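Side-chain contacts in mucin-like protocadherin (Homo sapiens, PDB 6OAE), which probably forms calcium-dependent heterophilic complexes with CDHR2 on adjacent microvilli, thereby controlling how microvilli pack at the apical surface of epithelial cells: residues 4-9 and 32-37; 45-50 and 54-59; 109-114 and 168-173; 151-156 and 177-182. All coordinates share one frame; numbering follows the deposited sequence.

Contact 1: 4-9 and 32-37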
loop_
_atom_site.group_PDB
_atom_site.type_symbol
_atom_site.label_atom_id
_atom_site.label_comp_id
_atom_site.label_asym_id
_atom_site.label_seq_id
_atom_site.Cartn_x
_atom_site.Cartn_y
_atom_site.Cartn_z
ATOM N N GLN A 4 32.054 22.882 22.414
ATOM C CA GLN A 4 31.256 22.719 23.665
ATOM C C GLN A 4 29.759 22.677 23.345
ATOM O O GLN A 4 28.948 23.092 24.200
ATOM C CB GLN A 4 31.597 23.850 24.649
ATOM C CG GLN A 4 32.980 23.706 25.270
ATOM C CD GLN A 4 33.085 22.412 26.037
ATOM O OE1 GLN A 4 33.877 21.535 25.699
ATOM N NE2 GLN A 4 32.259 22.274 27.063
ATOM N N TYR A 5 29.403 22.177 22.161
ATOM C CA TYR A 5 27.998 21.963 21.741
ATOM C C TYR A 5 27.854 20.528 21.244
ATOM O O TYR A 5 28.716 20.083 20.486
ATOM C CB TYR A 5 27.571 22.940 20.643
ATOM C CG TYR A 5 27.400 24.366 21.104
ATOM C CD1 TYR A 5 26.557 24.692 22.163
ATOM C CD2 TYR A 5 28.075 25.400 20.469
ATOM C CE1 TYR A 5 26.405 26.006 22.588
ATOM C CE2 TYR A 5 27.931 26.715 20.878
ATOM C CZ TYR A 5 27.096 27.023 21.940
ATOM O OH TYR A 5 26.976 28.330 22.322
ATOM N N CYS A 6 26.791 19.855 21.676
ATOM C CA CYS A 6 26.344 18.550 21.136
ATOM C C CYS A 6 26.211 18.646 19.623
ATOM O O CYS A 6 25.746 19.687 19.166
ATOM C CB CYS A 6 24.970 18.160 21.643
ATOM S SG CYS A 6 25.007 17.264 23.207
ATOM N N SER A 7 26.590 17.588 18.909
ATOM C CA SER A 7 26.453 17.476 17.442
ATOM C C SER A 7 26.266 16.010 17.024
ATOM O O SER A 7 26.591 15.072 17.814
ATOM C CB SER A 7 27.630 18.092 16.739
ATOM O OG SER A 7 28.827 17.403 17.048
ATOM N N VAL A 8 25.729 15.855 15.829
ATOM C CA VAL A 8 25.662 14.601 15.044
ATOM C C VAL A 8 26.146 14.973 13.644
ATOM O O VAL A 8 25.875 16.134 13.210
ATOM C CB VAL A 8 24.246 13.997 15.050
ATOM C CG1 VAL A 8 23.842 13.617 16.460
ATOM C CG2 VAL A 8 23.185 14.919 14.427
ATOM N N ASN A 9 26.837 14.055 12.983
ATOM C CA ASN A 9 27.365 14.235 11.604
ATOM C C ASN A 9 26.243 13.974 10.593
ATOM O O ASN A 9 26.414 14.341 9.451
ATOM C CB ASN A 9 28.578 13.342 11.338
ATOM C CG ASN A 9 28.237 11.891 11.075
ATOM O OD1 ASN A 9 27.416 11.287 11.773
ATOM N ND2 ASN A 9 28.877 11.304 10.074
ATOM N N GLU A 32 32.225 17.181 27.357
ATOM C CA GLU A 32 32.481 16.781 28.771
ATOM C C GLU A 32 31.585 17.647 29.669
ATOM O O GLU A 32 31.566 18.872 29.459
ATOM C CB GLU A 32 33.967 16.916 29.125
ATOM C CG GLU A 32 34.331 16.293 30.466
ATOM C CD GLU A 32 34.049 14.800 30.570
ATOM O OE1 GLU A 32 34.548 14.036 29.704
ATOM O OE2 GLU A 32 33.316 14.401 31.505
ATOM N N GLY A 33 30.835 17.024 30.586
ATOM C CA GLY A 33 29.956 17.704 31.559
ATOM C C GLY A 33 28.503 17.780 31.123
ATOM O O GLY A 33 27.678 18.237 31.945
ATOM N N GLN A 34 28.177 17.363 29.893
ATOM C CA GLN A 34 26.782 17.336 29.368
ATOM C C GLN A 34 26.303 15.878 29.272
ATOM O O GLN A 34 27.147 14.985 29.249
ATOM C CB GLN A 34 26.691 18.048 28.011
ATOM C CG GLN A 34 26.704 19.574 28.117
ATOM C CD GLN A 34 26.630 20.275 26.783
ATOM O OE1 GLN A 34 25.842 19.915 25.908
ATOM N NE2 GLN A 34 27.449 21.301 26.620
ATOM N N GLU A 35 24.987 15.672 29.235
ATOM C CA GLU A 35 24.333 14.353 29.010
ATOM C C GLU A 35 23.234 14.549 27.965
ATOM O O GLU A 35 22.569 15.607 27.996
ATOM C CB GLU A 35 23.746 13.782 30.303
ATOM C CG GLU A 35 24.787 13.164 31.216
ATOM C CD GLU A 35 24.276 12.685 32.567
ATOM O OE1 GLU A 35 25.110 12.523 33.480
ATOM O OE2 GLU A 35 23.053 12.475 32.711
ATOM N N VAL A 36 23.040 13.571 27.081
ATOM C CA VAL A 36 21.971 13.642 26.040
ATOM C C VAL A 36 20.914 12.588 26.371
ATOM O O VAL A 36 21.291 11.455 26.674
ATOM C CB VAL A 36 22.520 13.503 24.606
ATOM C CG1 VAL A 36 23.149 12.134 24.335
ATOM C CG2 VAL A 36 21.448 13.836 23.571
ATOM N N THR A 37 19.650 12.981 26.312
ATOM C CA THR A 37 18.465 12.141 26.565
ATOM C C THR A 37 17.424 12.464 25.503
ATOM O O THR A 37 17.549 13.541 24.876
ATOM C CB THR A 37 17.923 12.394 27.977
ATOM O OG1 THR A 37 17.502 13.754 28.034
ATOM C CG2 THR A 37 18.944 12.118 29.060
HETATM O O HOH W 1 25.355 21.170 23.769
#
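At the start of 4-9, Q4 meets Q34 through its main chain: the carbonyl oxygen Q4 O accepts a weak, bent hydrogen bond from Q34 NE2 at 3.4 Å (142° at the hydrogen). A glutamine suits position 34 because one long amide can both donate and accept. Its CG lies anti to its own carbonyl carbon (chi1 -77°) and the chain runs extended beyond CG, carrying the amide across to the facing loop. Farther along, C6 N is linked to the other end of that amide through a water, which accepts from C6 N at 2.9 Å and donates to Q34 OE1 at 2.5 Å, while C6 SG lies 3.9 Å from the same Q34 OE1. This is the N-terminal cadherin repeat, a Greek-key beta sandwich, and the contact joins the loop before strand 12-16 to the segment leading along strand 35-38. The sulfur of C6 is disulfide-bonded to C74 of strand 67-76, on which the Q34 side chain also packs. Beyond C6, S7 pairs its backbone with H29, and V8 rests its side chain on V26 of strand 26-27.

Contact 2: 45-50 and 54-59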
loop_
_atom_site.group_PDB
_atom_site.type_symbol
_atom_site.label_atom_id
_atom_site.label_comp_id
_atom_site.label_asym_id
_atom_site.label_seq_id
_atom_site.Cartn_x
_atom_site.Cartn_y
_atom_site.Cartn_z
ATOM N N PHE A 45 8.004 5.402 21.599
ATOM C CA PHE A 45 8.277 3.954 21.422
ATOM C C PHE A 45 8.955 3.681 20.084
ATOM O O PHE A 45 8.503 2.739 19.317
ATOM C CB PHE A 45 6.977 3.162 21.440
ATOM C CG PHE A 45 6.215 3.261 22.727
ATOM C CD1 PHE A 45 6.595 2.506 23.817
ATOM C CD2 PHE A 45 5.100 4.072 22.829
ATOM C CE1 PHE A 45 5.882 2.583 25.004
ATOM C CE2 PHE A 45 4.397 4.150 24.019
ATOM C CZ PHE A 45 4.788 3.408 25.101
ATOM N N ALA A 46 9.972 4.469 19.776
ATOM C CA ALA A 46 10.697 4.383 18.488
ATOM C C ALA A 46 12.205 4.353 18.738
ATOM O O ALA A 46 12.876 3.495 18.142
ATOM C CB ALA A 46 10.280 5.517 17.585
ATOM N N PHE A 47 12.727 5.221 19.609
ATOM C CA PHE A 47 14.180 5.432 19.743
ATOM C C PHE A 47 14.657 5.111 21.144
ATOM O O PHE A 47 13.861 5.152 22.100
ATOM C CB PHE A 47 14.514 6.894 19.423
ATOM C CG PHE A 47 14.237 7.317 18.006
ATOM C CD1 PHE A 47 15.145 7.024 16.988
ATOM C CD2 PHE A 47 13.075 7.992 17.678
ATOM C CE1 PHE A 47 14.893 7.414 15.683
ATOM C CE2 PHE A 47 12.819 8.380 16.376
ATOM C CZ PHE A 47 13.732 8.097 15.374
ATOM N N ARG A 48 15.955 4.858 21.264
ATOM C CA ARG A 48 16.654 4.927 22.562
ATOM C C ARG A 48 18.028 5.513 22.323
ATOM O O ARG A 48 18.526 5.470 21.186
ATOM C CB ARG A 48 16.767 3.576 23.270
ATOM C CG ARG A 48 17.791 2.613 22.683
ATOM C CD ARG A 48 17.883 1.309 23.469
ATOM N NE ARG A 48 19.099 0.624 23.069
ATOM C CZ ARG A 48 19.241 -0.093 21.962
ATOM N NH1 ARG A 48 18.232 -0.268 21.119
ATOM N NH2 ARG A 48 20.406 -0.649 21.700
ATOM N N ILE A 49 18.602 6.016 23.393
ATOM C CA ILE A 49 19.991 6.494 23.454
ATOM C C ILE A 49 20.690 5.664 24.513
ATOM O O ILE A 49 20.178 5.598 25.646
ATOM C CB ILE A 49 20.036 7.996 23.751
ATOM C CG1 ILE A 49 19.301 8.790 22.670
ATOM C CG2 ILE A 49 21.477 8.445 23.936
ATOM C CD1 ILE A 49 19.135 10.270 23.013
ATOM N N GLN A 50 21.795 5.051 24.125
ATOM C CA GLN A 50 22.719 4.291 25.000
ATOM C C GLN A 50 24.139 4.531 24.516
ATOM O O GLN A 50 24.371 4.450 23.278
ATOM C CB GLN A 50 22.398 2.796 24.964
ATOM C CG GLN A 50 21.456 2.355 26.066
ATOM C CD GLN A 50 21.369 0.847 26.108
ATOM O OE1 GLN A 50 20.981 0.207 25.135
ATOM N NE2 GLN A 50 21.747 0.268 27.238
ATOM N N LEU A 54 22.306 6.935 19.078
ATOM C CA LEU A 54 20.859 6.889 18.836
ATOM C C LEU A 54 20.549 5.581 18.115
ATOM O O LEU A 54 21.194 5.284 17.088
ATOM C CB LEU A 54 20.402 8.075 18.000
ATOM C CG LEU A 54 18.907 8.131 17.702
ATOM C CD1 LEU A 54 18.099 8.306 18.967
ATOM C CD2 LEU A 54 18.606 9.233 16.698
ATOM N N PHE A 55 19.596 4.853 18.646
ATOM C CA PHE A 55 19.111 3.576 18.084
ATOM C C PHE A 55 17.619 3.669 17.783
ATOM O O PHE A 55 16.917 4.438 18.476
ATOM C CB PHE A 55 19.328 2.449 19.092
ATOM C CG PHE A 55 20.752 2.102 19.410
ATOM C CD1 PHE A 55 21.421 2.721 20.461
ATOM C CD2 PHE A 55 21.408 1.103 18.700
ATOM C CE1 PHE A 55 22.730 2.379 20.762
ATOM C CE2 PHE A 55 22.723 0.767 19.002
ATOM C CZ PHE A 55 23.375 1.394 20.039
ATOM N N LEU A 56 17.183 2.897 16.785
ATOM C CA LEU A 56 15.772 2.516 16.529
ATOM C C LEU A 56 15.502 1.253 17.334
ATOM O O LEU A 56 16.304 0.332 17.176
ATOM C CB LEU A 56 15.573 2.194 15.042
ATOM C CG LEU A 56 15.004 3.270 14.140
ATOM C CD1 LEU A 56 14.909 2.746 12.718
ATOM C CD2 LEU A 56 13.640 3.732 14.628
ATOM N N ASN A 57 14.431 1.185 18.141
ATOM C CA ASN A 57 14.090 -0.033 18.933
ATOM C C ASN A 57 13.077 -0.893 18.177
ATOM O O ASN A 57 12.851 -2.044 18.614
ATOM C CB ASN A 57 13.489 0.281 20.305
ATOM C CG ASN A 57 14.510 0.789 21.277
ATOM O OD1 ASN A 57 15.708 0.551 21.106
ATOM N ND2 ASN A 57 14.050 1.482 22.298
ATOM N N VAL A 58 12.508 -0.359 17.101
ATOM C CA VAL A 58 11.321 -0.946 16.416
ATOM C C VAL A 58 11.538 -1.039 14.902
ATOM O O VAL A 58 12.404 -0.322 14.330
ATOM C CB VAL A 58 10.070 -0.129 16.763
ATOM C CG1 VAL A 58 9.790 -0.166 18.260
ATOM C CG2 VAL A 58 10.175 1.303 16.289
ATOM N N THR A 59 10.767 -1.921 14.284
ATOM C CA THR A 59 10.773 -2.154 12.835
ATOM C C THR A 59 9.665 -1.269 12.265
ATOM O O THR A 59 8.482 -1.490 12.535
ATOM C CB THR A 59 10.697 -3.657 12.538
ATOM O OG1 THR A 59 11.973 -4.232 12.853
ATOM C CG2 THR A 59 10.379 -3.925 11.089
#
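With chi1 at 74°, R48 has its CG between the backbone N and the carbonyl carbon, and an extended run from CG to NE then carries the guanidinium over F55, whose own CG is anti to its carbonyl carbon. The two planes stack 11° apart, R48 CZ standing 4.0 Å from the centroid of the F55 ring: a cation-pi pair for which a flat cation and a flat ring are well matched. Two bonds fix the guanidinium's rotation. R48 NH1 gives a fairly straight bond to N57 OD1 (2.7 Å), in the guanidinium plane, and R48 NE reaches Q50 OE1 at 2.8 Å. Beneath, R48 and F55 form a hydrogen-bonded antiparallel pair, F55 N to R48 O measuring 2.8 Å. On the other face F47 CD1 touches L54 CD1 at 3.8 Å, apolar groups suited to a core. The hairpin supplies outer strand 47-50 and middle strand 53-56 of a three-stranded antiparallel sheet, with 26-27 beyond; F47 and I49 face strands 67-76 and 35-38, and L54 packs on V86 of strand 79-91.

Contact 3: 109-114 and 168-173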
loop_
_atom_site.group_PDB
_atom_site.type_symbol
_atom_site.label_atom_id
_atom_site.label_comp_id
_atom_site.label_asym_id
_atom_site.label_seq_id
_atom_site.Cartn_x
_atom_site.Cartn_y
_atom_site.Cartn_z
ATOM N N VAL A 109 -28.382 -9.102 -16.037
ATOM C CA VAL A 109 -28.313 -8.084 -17.122
ATOM C C VAL A 109 -29.462 -8.350 -18.082
ATOM O O VAL A 109 -29.578 -9.496 -18.576
ATOM C CB VAL A 109 -26.970 -8.127 -17.871
ATOM C CG1 VAL A 109 -26.710 -6.815 -18.597
ATOM C CG2 VAL A 109 -25.805 -8.458 -16.961
ATOM N N GLU A 110 -30.273 -7.338 -18.357
ATOM C CA GLU A 110 -31.406 -7.494 -19.304
ATOM C C GLU A 110 -30.849 -7.779 -20.696
ATOM O O GLU A 110 -29.846 -7.167 -21.089
ATOM C CB GLU A 110 -32.310 -6.279 -19.264
ATOM C CG GLU A 110 -33.147 -6.246 -18.018
ATOM C CD GLU A 110 -34.130 -5.094 -18.020
ATOM O OE1 GLU A 110 -34.885 -4.970 -19.016
ATOM O OE2 GLU A 110 -34.124 -4.320 -17.051
ATOM N N GLU A 111 -31.480 -8.703 -21.413
ATOM C CA GLU A 111 -31.072 -9.083 -22.787
ATOM C C GLU A 111 -30.996 -7.846 -23.703
ATOM O O GLU A 111 -30.150 -7.846 -24.606
ATOM C CB GLU A 111 -32.062 -10.102 -23.341
ATOM C CG GLU A 111 -31.688 -10.624 -24.701
ATOM C CD GLU A 111 -32.770 -11.511 -25.272
ATOM O OE1 GLU A 111 -32.503 -12.672 -25.484
ATOM O OE2 GLU A 111 -33.889 -11.001 -25.480
ATOM N N ASP A 112 -31.833 -6.827 -23.498
ATOM C CA ASP A 112 -31.928 -5.665 -24.431
ATOM C C ASP A 112 -31.057 -4.484 -23.957
ATOM O O ASP A 112 -31.256 -3.357 -24.476
ATOM C CB ASP A 112 -33.399 -5.266 -24.640
ATOM C CG ASP A 112 -34.097 -4.783 -23.383
ATOM O OD1 ASP A 112 -33.577 -5.030 -22.289
ATOM O OD2 ASP A 112 -35.158 -4.163 -23.516
ATOM N N THR A 113 -30.131 -4.700 -23.016
ATOM C CA THR A 113 -29.145 -3.679 -22.582
ATOM C C THR A 113 -28.438 -3.141 -23.834
ATOM O O THR A 113 -28.054 -3.963 -24.674
ATOM C CB THR A 113 -28.158 -4.269 -21.570
ATOM O OG1 THR A 113 -28.912 -4.698 -20.437
ATOM C CG2 THR A 113 -27.082 -3.286 -21.164
ATOM N N LYS A 114 -28.291 -1.817 -23.956
ATOM C CA LYS A 114 -27.682 -1.173 -25.148
ATOM C C LYS A 114 -26.194 -1.528 -25.199
ATOM O O LYS A 114 -25.532 -1.473 -24.144
ATOM C CB LYS A 114 -27.896 0.346 -25.132
ATOM C CG LYS A 114 -29.349 0.801 -24.946
ATOM C CD LYS A 114 -30.408 -0.026 -25.695
ATOM C CE LYS A 114 -30.259 -0.004 -27.207
ATOM N NZ LYS A 114 -30.501 1.354 -27.756
ATOM N N ASP A 168 -27.961 -12.430 -26.020
ATOM C CA ASP A 168 -28.976 -13.365 -26.552
ATOM C C ASP A 168 -29.209 -14.424 -25.476
ATOM O O ASP A 168 -28.378 -15.296 -25.323
ATOM C CB ASP A 168 -28.489 -13.914 -27.894
ATOM C CG ASP A 168 -29.482 -14.821 -28.592
ATOM O OD1 ASP A 168 -30.286 -15.461 -27.882
ATOM O OD2 ASP A 168 -29.422 -14.880 -29.851
ATOM N N PHE A 169 -30.329 -14.327 -24.776
ATOM C CA PHE A 169 -30.725 -15.202 -23.654
ATOM C C PHE A 169 -30.709 -16.681 -24.070
ATOM O O PHE A 169 -30.277 -17.511 -23.262
ATOM C CB PHE A 169 -32.108 -14.797 -23.159
ATOM C CG PHE A 169 -32.711 -15.754 -22.185
ATOM C CD1 PHE A 169 -32.276 -15.771 -20.870
ATOM C CD2 PHE A 169 -33.716 -16.631 -22.576
ATOM C CE1 PHE A 169 -32.830 -16.656 -19.963
ATOM C CE2 PHE A 169 -34.265 -17.511 -21.660
ATOM C CZ PHE A 169 -33.820 -17.525 -20.358
ATOM N N TYR A 170 -31.170 -16.997 -25.285
ATOM C CA TYR A 170 -31.323 -18.389 -25.767
ATOM C C TYR A 170 -29.940 -18.982 -26.023
ATOM O O TYR A 170 -29.673 -20.143 -25.585
ATOM C CB TYR A 170 -32.283 -18.419 -26.967
ATOM C CG TYR A 170 -33.635 -17.930 -26.538
ATOM C CD1 TYR A 170 -34.492 -18.762 -25.843
ATOM C CD2 TYR A 170 -34.018 -16.616 -26.746
ATOM C CE1 TYR A 170 -35.719 -18.314 -25.397
ATOM C CE2 TYR A 170 -35.252 -16.151 -26.315
ATOM C CZ TYR A 170 -36.098 -17.005 -25.634
ATOM O OH TYR A 170 -37.301 -16.584 -25.199
ATOM N N GLU A 171 -29.093 -18.223 -26.702
ATOM C CA GLU A 171 -27.771 -18.695 -27.150
ATOM C C GLU A 171 -26.833 -18.771 -25.945
ATOM O O GLU A 171 -26.149 -19.801 -25.788
ATOM C CB GLU A 171 -27.289 -17.757 -28.248
ATOM C CG GLU A 171 -25.960 -18.147 -28.816
ATOM C CD GLU A 171 -25.542 -17.325 -30.013
ATOM O OE1 GLU A 171 -24.348 -17.377 -30.369
ATOM O OE2 GLU A 171 -26.403 -16.667 -30.589
ATOM N N ARG A 172 -26.808 -17.740 -25.102
ATOM C CA ARG A 172 -25.823 -17.685 -23.985
ATOM C C ARG A 172 -26.420 -16.927 -22.801
ATOM O O ARG A 172 -26.213 -15.725 -22.660
ATOM C CB ARG A 172 -24.519 -17.099 -24.523
ATOM C CG ARG A 172 -23.339 -17.340 -23.600
ATOM C CD ARG A 172 -22.032 -16.973 -24.250
ATOM N NE ARG A 172 -21.512 -18.067 -25.056
ATOM C CZ ARG A 172 -21.594 -18.185 -26.386
ATOM N NH1 ARG A 172 -21.065 -19.251 -26.963
ATOM N NH2 ARG A 172 -22.190 -17.268 -27.137
ATOM N N PRO A 173 -27.199 -17.603 -21.934
ATOM C CA PRO A 173 -27.811 -16.950 -20.780
ATOM C C PRO A 173 -26.858 -16.751 -19.598
ATOM O O PRO A 173 -27.205 -15.971 -18.748
ATOM C CB PRO A 173 -28.904 -17.925 -20.357
ATOM C CG PRO A 173 -28.315 -19.278 -20.734
ATOM C CD PRO A 173 -27.554 -19.030 -22.016
#
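E111 sits second in a type I beta turn from E110 to T113, at the end of strand 104-110, and faces F169, the first of three residues (169-171) with helical backbone angles. The nearest alpha carbons of the two segments, E111 CA and D168 CA, are 6.1 Å apart, and a side chain spans the gap. The turn closes on E110 O, which accepts from T113 N and also from T113 OG1 at 2.7 Å, a second grip that threonine's hydroxyl makes possible. In the other segment, R172 N bonds to D168 O at 2.9 Å. E111 does the bridging: its CG is anti to the backbone N (chi1 -176°) and the chain stays extended, placing E111 OE1 2.8 Å from F169 N. That bond is fairly straight and uses the anti lone pair of OE1; E111 OE1 also lies 3.2 Å from F169 CB. D168 forms an Asx motif, D168 OD1 accepting from E171 N, three residues on, at 3.2 Å from above the carboxylate plane. D168 OD1 is 4.3 Å from E111 OE1, and the like charges are probably eased by the amides each oxygen accepts. F169 brings its CD2 edge over the face of the Y170 ring. Within the second cadherin repeat, E111 and F169 both rest on V203 of strand 194-204, and V204 pairs its backbone with E111.

Contact 4: 151-156 and 177-182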
loop_
_atom_site.group_PDB
_atom_site.type_symbol
_atom_site.label_atom_id
_atom_site.label_comp_id
_atom_site.label_asym_id
_atom_site.label_seq_id
_atom_site.Cartn_x
_atom_site.Cartn_y
_atom_site.Cartn_z
ATOM N N PHE A 151 -18.338 -9.045 -23.059
ATOM C CA PHE A 151 -17.952 -8.090 -21.991
ATOM C C PHE A 151 -16.446 -7.898 -21.953
ATOM O O PHE A 151 -15.693 -8.838 -22.218
ATOM C CB PHE A 151 -18.426 -8.576 -20.623
ATOM C CG PHE A 151 -19.915 -8.754 -20.485
ATOM C CD1 PHE A 151 -20.744 -7.674 -20.218
ATOM C CD2 PHE A 151 -20.492 -10.016 -20.586
ATOM C CE1 PHE A 151 -22.104 -7.851 -20.063
ATOM C CE2 PHE A 151 -21.861 -10.191 -20.436
ATOM C CZ PHE A 151 -22.662 -9.108 -20.178
ATOM N N SER A 152 -16.028 -6.676 -21.619
ATOM C CA SER A 152 -14.603 -6.315 -21.411
ATOM C C SER A 152 -14.512 -5.225 -20.348
ATOM O O SER A 152 -15.536 -4.562 -20.088
ATOM C CB SER A 152 -13.986 -5.883 -22.722
ATOM O OG SER A 152 -14.612 -4.712 -23.201
ATOM N N LEU A 153 -13.337 -5.065 -19.753
ATOM C CA LEU A 153 -13.064 -3.968 -18.806
ATOM C C LEU A 153 -12.804 -2.721 -19.625
ATOM O O LEU A 153 -12.206 -2.833 -20.731
ATOM C CB LEU A 153 -11.853 -4.316 -17.956
ATOM C CG LEU A 153 -12.004 -5.540 -17.066
ATOM C CD1 LEU A 153 -10.735 -5.735 -16.275
ATOM C CD2 LEU A 153 -13.200 -5.394 -16.130
ATOM N N VAL A 154 -13.226 -1.568 -19.125
ATOM C CA VAL A 154 -12.956 -0.293 -19.832
ATOM C C VAL A 154 -11.440 -0.120 -19.974
ATOM O O VAL A 154 -10.978 0.264 -21.083
ATOM C CB VAL A 154 -13.627 0.904 -19.127
ATOM C CG1 VAL A 154 -13.121 2.228 -19.674
ATOM C CG2 VAL A 154 -15.130 0.807 -19.256
ATOM N N SER A 155 -10.679 -0.397 -18.925
ATOM C CA SER A 155 -9.195 -0.431 -18.997
ATOM C C SER A 155 -8.610 -1.267 -17.865
ATOM O O SER A 155 -9.320 -1.563 -16.881
ATOM C CB SER A 155 -8.584 0.969 -18.968
ATOM O OG SER A 155 -8.429 1.399 -17.625
ATOM N N VAL A 156 -7.321 -1.574 -17.983
ATOM C CA VAL A 156 -6.560 -2.317 -16.955
ATOM C C VAL A 156 -6.580 -1.560 -15.606
ATOM O O VAL A 156 -6.476 -2.216 -14.609
ATOM C CB VAL A 156 -5.134 -2.611 -17.461
ATOM C CG1 VAL A 156 -4.282 -1.357 -17.555
ATOM C CG2 VAL A 156 -4.460 -3.658 -16.622
ATOM N N PHE A 177 -16.572 -15.239 -15.654
ATOM C CA PHE A 177 -15.219 -14.668 -15.795
ATOM C C PHE A 177 -14.434 -14.837 -14.506
ATOM O O PHE A 177 -15.038 -14.812 -13.427
ATOM C CB PHE A 177 -15.287 -13.172 -16.069
ATOM C CG PHE A 177 -15.928 -12.807 -17.375
ATOM C CD1 PHE A 177 -15.206 -12.863 -18.548
ATOM C CD2 PHE A 177 -17.244 -12.390 -17.419
ATOM C CE1 PHE A 177 -15.792 -12.505 -19.757
ATOM C CE2 PHE A 177 -17.836 -12.052 -18.629
ATOM C CZ PHE A 177 -17.105 -12.110 -19.799
ATOM N N TRP A 178 -13.132 -15.011 -14.661
ATOM C CA TRP A 178 -12.129 -14.767 -13.603
ATOM C C TRP A 178 -11.756 -13.290 -13.705
ATOM O O TRP A 178 -11.426 -12.831 -14.834
ATOM C CB TRP A 178 -10.888 -15.636 -13.757
ATOM C CG TRP A 178 -11.046 -17.041 -13.283
ATOM C CD1 TRP A 178 -11.246 -17.456 -11.997
ATOM C CD2 TRP A 178 -10.979 -18.229 -14.094
ATOM N NE1 TRP A 178 -11.325 -18.825 -11.954
ATOM C CE2 TRP A 178 -11.162 -19.328 -13.224
ATOM C CE3 TRP A 178 -10.791 -18.472 -15.465
ATOM C CZ2 TRP A 178 -11.163 -20.650 -13.689
ATOM C CZ3 TRP A 178 -10.794 -19.776 -15.922
ATOM C CH2 TRP A 178 -10.979 -20.852 -15.045
ATOM N N LEU A 179 -11.840 -12.584 -12.599
ATOM C CA LEU A 179 -11.332 -11.209 -12.463
ATOM C C LEU A 179 -10.052 -11.289 -11.639
ATOM O O LEU A 179 -10.130 -11.756 -10.495
ATOM C CB LEU A 179 -12.390 -10.341 -11.787
ATOM C CG LEU A 179 -12.022 -8.866 -11.651
ATOM C CD1 LEU A 179 -11.795 -8.201 -12.999
ATOM C CD2 LEU A 179 -13.095 -8.154 -10.878
ATOM N N LEU A 180 -8.929 -10.878 -12.220
ATOM C CA LEU A 180 -7.612 -10.858 -11.539
ATOM C C LEU A 180 -7.251 -9.421 -11.242
ATOM O O LEU A 180 -7.553 -8.545 -12.065
ATOM C CB LEU A 180 -6.526 -11.462 -12.427
ATOM C CG LEU A 180 -6.852 -12.803 -13.067
ATOM C CD1 LEU A 180 -5.669 -13.280 -13.898
ATOM C CD2 LEU A 180 -7.215 -13.829 -12.018
ATOM N N VAL A 181 -6.583 -9.188 -10.124
ATOM C CA VAL A 181 -5.999 -7.855 -9.866
ATOM C C VAL A 181 -4.569 -8.096 -9.403
ATOM O O VAL A 181 -4.359 -9.077 -8.663
ATOM C CB VAL A 181 -6.827 -7.038 -8.856
ATOM C CG1 VAL A 181 -6.886 -7.691 -7.472
ATOM C CG2 VAL A 181 -6.320 -5.612 -8.771
ATOM N N ARG A 182 -3.638 -7.256 -9.839
ATOM C CA ARG A 182 -2.247 -7.268 -9.324
ATOM C C ARG A 182 -1.887 -5.827 -8.977
ATOM O O ARG A 182 -2.540 -4.895 -9.525
ATOM C CB ARG A 182 -1.279 -7.937 -10.311
ATOM C CG ARG A 182 -1.158 -7.230 -11.645
ATOM C CD ARG A 182 -0.047 -7.720 -12.567
ATOM N NE ARG A 182 -0.003 -6.839 -13.734
ATOM C CZ ARG A 182 -0.751 -6.957 -14.840
ATOM N NH1 ARG A 182 -1.624 -7.943 -14.993
ATOM N NH2 ARG A 182 -0.610 -6.078 -15.814
#
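F151 sends its side chain into the sandwich toward F177, with CG anti to its carbonyl carbon (chi1 -60°). Contact starts at its root: F151 CB lies 3.9 Å from F177 CZ, the far end of the other ring, and 4.1 Å from F177 CE2. Past CG, one flank of the ring takes over, F151 CD2 meeting F177 CE2 at 3.9 Å. The F151 side chain also touches L161, L163 and L201. The two side chains cross at about a right angle and approach obliquely; this is van der Waals packing of two large hydrocarbon groups. Phenylalanine suits position 177 because F151 CA and F177 CA stand 9.4 Å apart, and its long reach carries CZ across to the root of F151. Two residues on, the methyls L153 CD1 and L179 CD1 meet at 4.2 Å. L179 has its CG anti to its backbone N (chi1 -177°), and the end of its side chain comes nearer to 151-156 than its CB does. S152, alternating between F151 and L153, has its CB directed away from 177-182, its OG bonded to D164 and R162. The contact joins the two sheets of the second cadherin repeat: strand 151-155 comes from the three-stranded sheet with 158-163 and 118-120, and strand 174-182 from the four-stranded sheet, between strands 194-204 and 137-142.

Overall arrangement
The contacts divide between two cadherin repeats joined end to end. Contacts 1 and 2, with centres 18 Å apart, share the first: strands 35-38 and 47-50 follow each other in the chain and pack where T37 C meets I49 CD1 at 3.7 Å. Contacts 3 and 4, centres 20 Å apart, share the second, their segments alternating along the chain and reaching the same four-stranded sheet. Between the repeats lie three calcium ions, held by residues such as E17, D95, D131 and D183. In contact 2, the side chain of V58 is about 13 Å from a bound calcium ion. Contacts 1 and 3 lie far apart, about 78 Å between centres, on opposite sides of the chain's centre.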